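Local atomic coordinates of cytoplasmic Protein STM1381 (Salmonella enterica subsp. enterica serovar Typhimurium, PDB entry 3SOZ), a protein that is of unknown function but belongs to a putative glutamine amidotransferase-like family, whose class I glutaminase fold it probably shares. Residues E166-Q171 and W239-H244. Residues are numbered along the deposited sequence; the frame is centred on the assembly and turned at random.
Sequences EHVITQ and WCNVLH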
loop_
_atom_site.group_PDB
_atom_site.type_symbol
_atom_site.label_atom_id
_atom_site.label_comp_id
_atom_site.label_asym_id
_atom_site.label_seq_id
_atom_site.Cartn_x
_atom_site.Cartn_y
_atom_site.Cartn_z
ATOM N N GLU A 166 0.881 28.339 -25.866
ATOM C CA GLU A 166 2.168 29.041 -26.023
ATOM C C GLU A 166 2.682 29.452 -24.645
ATOM O O GLU A 166 1.898 29.919 -23.812
ATOM C CB GLU A 166 1.989 30.285 -26.912
ATOM C CG GLU A 166 2.261 30.067 -28.419
ATOM C CD GLU A 166 1.672 31.205 -29.287
ATOM O OE1 GLU A 166 0.414 31.278 -29.389
ATOM O OE2 GLU A 166 2.457 32.014 -29.858
ATOM N N HIS A 167 3.981 29.287 -24.397
ATOM C CA HIS A 167 4.541 29.587 -23.066
ATOM C C HIS A 167 6.056 29.741 -23.072
ATOM O O HIS A 167 6.779 29.121 -23.858
ATOM C CB HIS A 167 4.132 28.515 -22.040
ATOM C CG HIS A 167 4.237 28.951 -20.609
ATOM N ND1 HIS A 167 5.445 29.115 -19.965
ATOM C CD2 HIS A 167 3.279 29.202 -19.685
ATOM C CE1 HIS A 167 5.224 29.492 -18.718
ATOM N NE2 HIS A 167 3.918 29.552 -18.521
ATOM N N VAL A 168 6.513 30.579 -22.162
ATOM C CA VAL A 168 7.902 30.916 -22.041
ATOM C C VAL A 168 8.761 29.677 -21.784
ATOM O O VAL A 168 9.852 29.555 -22.339
ATOM C CB VAL A 168 8.108 31.945 -20.918
ATOM C CG1 VAL A 168 9.256 32.870 -21.271
ATOM C CG2 VAL A 168 6.828 32.766 -20.699
ATOM N N ILE A 169 8.268 28.754 -20.958
ATOM C CA ILE A 169 9.042 27.559 -20.575
ATOM C C ILE A 169 9.275 26.676 -21.788
ATOM O O ILE A 169 10.340 26.065 -21.933
ATOM C CB ILE A 169 8.321 26.735 -19.469
ATOM C CG1 ILE A 169 8.195 27.554 -18.183
ATOM C CG2 ILE A 169 9.051 25.435 -19.177
ATOM C CD1 ILE A 169 6.994 27.180 -17.341
ATOM N N THR A 170 8.283 26.688 -22.672
ATOM C CA THR A 170 8.076 25.702 -23.713
ATOM C C THR A 170 8.538 26.147 -25.108
ATOM O O THR A 170 8.591 25.328 -26.040
ATOM C CB THR A 170 6.570 25.336 -23.745
ATOM O OG1 THR A 170 6.416 23.921 -23.813
ATOM C CG2 THR A 170 5.816 26.022 -24.900
ATOM N N GLN A 171 8.864 27.434 -25.275
ATOM C CA GLN A 171 9.239 27.933 -26.622
ATOM C C GLN A 171 10.495 27.238 -27.156
ATOM O O GLN A 171 10.418 26.535 -28.173
ATOM C CB GLN A 171 9.352 29.482 -26.715
ATOM C CG GLN A 171 8.008 30.306 -26.711
ATOM C CD GLN A 171 6.733 29.607 -27.325
ATOM O OE1 GLN A 171 5.734 30.284 -27.653
ATOM N NE2 GLN A 171 6.759 28.266 -27.438
ATOM N N TRP A 239 14.539 24.445 -16.184
ATOM C CA TRP A 239 14.159 24.536 -14.775
ATOM C C TRP A 239 14.168 25.988 -14.323
ATOM O O TRP A 239 13.226 26.454 -13.679
ATOM C CB TRP A 239 15.051 23.656 -13.892
ATOM C CG TRP A 239 14.853 22.171 -14.127
ATOM C CD1 TRP A 239 15.728 21.302 -14.715
ATOM C CD2 TRP A 239 13.699 21.393 -13.778
ATOM N NE1 TRP A 239 15.190 20.041 -14.767
ATOM C CE2 TRP A 239 13.947 20.068 -14.193
ATOM C CE3 TRP A 239 12.485 21.687 -13.154
ATOM C CZ2 TRP A 239 13.026 19.040 -13.992
ATOM C CZ3 TRP A 239 11.569 20.669 -12.961
ATOM C CH2 TRP A 239 11.841 19.361 -13.385
ATOM N N CYS A 240 15.213 26.720 -14.691
ATOM C CA CYS A 240 15.227 28.141 -14.468
ATOM C C CYS A 240 13.914 28.789 -14.943
ATOM O O CYS A 240 13.272 29.512 -14.178
ATOM C CB CYS A 240 16.457 28.757 -15.118
ATOM S SG CYS A 240 18.022 28.308 -14.241
ATOM N N ASN A 241 13.479 28.501 -16.161
ATOM C CA ASN A 241 12.210 29.044 -16.619
ATOM C C ASN A 241 11.044 28.625 -15.755
ATOM O O ASN A 241 10.118 29.409 -15.569
ATOM C CB ASN A 241 11.883 28.607 -18.038
ATOM C CG ASN A 241 12.495 29.511 -19.113
ATOM O OD1 ASN A 241 13.656 29.906 -19.056
ATOM N ND2 ASN A 241 11.698 29.793 -20.138
ATOM N N VAL A 242 11.051 27.389 -15.256
ATOM C CA VAL A 242 9.930 26.886 -14.466
ATOM C C VAL A 242 9.822 27.725 -13.191
ATOM O O VAL A 242 8.731 28.117 -12.744
ATOM C CB VAL A 242 10.128 25.393 -14.072
ATOM C CG1 VAL A 242 8.876 24.844 -13.355
ATOM C CG2 VAL A 242 10.406 24.557 -15.289
ATOM N N LEU A 243 10.988 27.970 -12.616
ATOM C CA LEU A 243 11.120 28.727 -11.400
ATOM C C LEU A 243 10.730 30.185 -11.625
ATOM O O LEU A 243 9.783 30.661 -11.021
ATOM C CB LEU A 243 12.545 28.583 -10.875
ATOM C CG LEU A 243 12.774 27.612 -9.706
ATOM C CD1 LEU A 243 11.688 26.547 -9.553
ATOM C CD2 LEU A 243 14.117 26.972 -9.870
ATOM N N HIS A 244 11.422 30.889 -12.517
ATOM C CA HIS A 244 10.972 32.232 -12.895
ATOM C C HIS A 244 9.451 32.286 -13.150
ATOM O O HIS A 244 8.786 33.177 -12.657
ATOM C CB HIS A 244 11.793 32.832 -14.053
ATOM C CG HIS A 244 13.215 33.161 -13.683
ATOM N ND1 HIS A 244 14.301 32.748 -14.435
ATOM C CD2 HIS A 244 13.729 33.855 -12.636
ATOM C CE1 HIS A 244 15.418 33.183 -13.875
ATOM N NE2 HIS A 244 15.099 33.858 -12.780
#
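Ile169 carries the packed half of this contact, lying against the helix backbone between Asn241 and Val242. Its CG1 sits 3.8 Å from Asn241 CB, the two side chains running alongside one another but pointing opposite ways, and its CD1 comes up to Val242 CA at 4.1 Å. With CG1 beside the backbone N (chi1 -63°), CG2 is left anti to it and lies 4.2 Å from Val242 CG2; Ile169 and Val242 are both buried. Asn241 reaches out to the loop and sets ND2 2.9 Å from Val168 O. Looser is the exposed Val168 side chain, which lies across Asn241, roughly perpendicular, its CG1 no closer to ND2 than 4.1 Å. Within the loop, Ile169 N donates to His167 ND1 at 3.0 Å, almost straight (176°) and in the ring plane, which helps fix the rotation of the imidazole. This is plain packing: 166-171 lies in the loop between the antiparallel strands 157-162 and 175-187 and meets one flank of the C-terminal helix 235-246, where Ile169 also touches Phe238 and Thr245. Further round that helix, Val242 and Leu243 rest on Leu115 of strand 113-117, and Trp239 and Leu243 meet helix 36-42.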